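PDB 3WZ2: uncharacterized protein from Pyrococcus furiosus DSM 3638, which is an archaeal homolog of the proteasome-assembly chaperones, named PbaA, and probably acts on the proteasome as an assembly chaperone or activator. Local coordinates for residues 32-35 with 36-40. Sequence-based numbering, arbitrary orientation.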
loop_
_atom_site.group_PDB
_atom_site.type_symbol
_atom_site.label_atom_id
_atom_site.label_comp_id
_atom_site.label_asym_id
_atom_site.label_seq_id
_atom_site.Cartn_x
_atom_site.Cartn_y
_atom_site.Cartn_z
ATOM N N VAL B 32 -9.982 -19.009 -23.114
ATOM C CA VAL B 32 -9.690 -20.147 -23.965
ATOM C C VAL B 32 -9.012 -21.217 -23.165
ATOM O O VAL B 32 -9.415 -22.384 -23.181
ATOM C CB VAL B 32 -8.854 -19.733 -25.183
ATOM C CG1 VAL B 32 -8.442 -20.906 -26.032
ATOM C CG2 VAL B 32 -9.632 -18.742 -26.042
ATOM N N GLY B 33 -7.941 -20.853 -22.492
ATOM C CA GLY B 33 -7.182 -21.848 -21.727
ATOM C C GLY B 33 -7.978 -22.401 -20.578
ATOM O O GLY B 33 -7.886 -23.602 -20.274
ATOM N N HIS B 34 -8.744 -21.527 -19.932
ATOM C CA HIS B 34 -9.614 -21.925 -18.807
ATOM C C HIS B 34 -10.667 -22.952 -19.192
ATOM O O HIS B 34 -10.820 -23.999 -18.561
ATOM C CB HIS B 34 -10.291 -20.681 -18.263
ATOM C CG HIS B 34 -11.190 -20.944 -17.112
ATOM N ND1 HIS B 34 -10.717 -21.097 -15.824
ATOM C CD2 HIS B 34 -12.541 -21.057 -17.038
ATOM C CE1 HIS B 34 -11.731 -21.347 -15.014
ATOM N NE2 HIS B 34 -12.849 -21.302 -15.718
ATOM N N ILE B 35 -11.360 -22.701 -20.301
ATOM C CA ILE B 35 -12.322 -23.690 -20.798
ATOM C C ILE B 35 -11.617 -24.991 -21.189
ATOM O O ILE B 35 -12.046 -26.094 -20.847
ATOM C CB ILE B 35 -13.096 -23.082 -21.997
ATOM C CG1 ILE B 35 -13.958 -21.923 -21.498
ATOM C CG2 ILE B 35 -13.970 -24.123 -22.639
ATOM C CD1 ILE B 35 -14.395 -20.944 -22.567
ATOM N N ALA B 36 -10.530 -24.875 -21.939
ATOM C CA ALA B 36 -9.836 -26.069 -22.405
ATOM C C ALA B 36 -9.382 -26.940 -21.230
ATOM O O ALA B 36 -9.518 -28.160 -21.242
ATOM C CB ALA B 36 -8.654 -25.665 -23.253
ATOM N N ALA B 37 -8.802 -26.315 -20.219
ATOM C CA ALA B 37 -8.189 -27.080 -19.133
ATOM C C ALA B 37 -9.227 -27.720 -18.250
ATOM O O ALA B 37 -9.031 -28.857 -17.805
ATOM C CB ALA B 37 -7.271 -26.188 -18.306
ATOM N N ASN B 38 -10.302 -26.995 -17.990
ATOM C CA ASN B 38 -11.446 -27.560 -17.255
ATOM C C ASN B 38 -12.096 -28.708 -17.990
ATOM O O ASN B 38 -12.335 -29.766 -17.409
ATOM C CB ASN B 38 -12.478 -26.498 -16.936
ATOM C CG ASN B 38 -12.110 -25.691 -15.697
ATOM O OD1 ASN B 38 -12.344 -26.136 -14.573
ATOM N ND2 ASN B 38 -11.482 -24.521 -15.894
ATOM N N PHE B 39 -12.278 -28.545 -19.294
ATOM C CA PHE B 39 -12.775 -29.637 -20.097
ATOM C C PHE B 39 -11.867 -30.842 -20.009
ATOM O O PHE B 39 -12.318 -31.951 -19.773
ATOM C CB PHE B 39 -12.924 -29.208 -21.540
ATOM C CG PHE B 39 -13.542 -30.258 -22.403
ATOM C CD1 PHE B 39 -14.845 -30.678 -22.148
ATOM C CD2 PHE B 39 -12.856 -30.813 -23.454
ATOM C CE1 PHE B 39 -15.432 -31.628 -22.921
ATOM C CE2 PHE B 39 -13.444 -31.788 -24.235
ATOM C CZ PHE B 39 -14.742 -32.191 -23.966
ATOM N N LEU B 40 -10.564 -30.661 -20.210
ATOM C CA LEU B 40 -9.690 -31.818 -20.163
ATOM C C LEU B 40 -9.666 -32.519 -18.842
ATOM O O LEU B 40 -9.509 -33.735 -18.801
ATOM C CB LEU B 40 -8.264 -31.461 -20.513
ATOM C CG LEU B 40 -8.013 -31.234 -21.989
ATOM C CD1 LEU B 40 -6.792 -30.360 -22.188
ATOM C CD2 LEU B 40 -7.829 -32.571 -22.674
#
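H34 and N38 sit one turn apart on helix 32-43 of this PAC2-family protein, and their contact adds a side-chain bond to an ordinary alpha-helical i to i+4 ladder. The rungs are A36 N to V32 O, A37 N to G33 O at 2.9 Å, N38 N to H34 O at 3.1 Å and F39 N to I35 O, so all four carbonyls of 32-35 are satisfied within the helix. H34 O is gripped twice: N38 ND2 also donates to it, at 2.8 Å and nearly straight (166°). The two donors arrive from opposite faces of the carbonyl plane, ND2 well above it rather than on a lone pair. With N38 CG beside its own backbone N and anti to the carbonyl carbon (chi1 -82°), the amide lies back along the preceding turn. The H34 ring turns one face to N38 ND2, the ring and amide planes 59° apart. Around the pair, V32, I35, A36 and L40 pack on helix 188-202, while A37, N38 and L40 meet strand 80-85 of the central sheet. N38 ND2 ends up over the centre of the imidazole, 3.3 Å from H34 CE1.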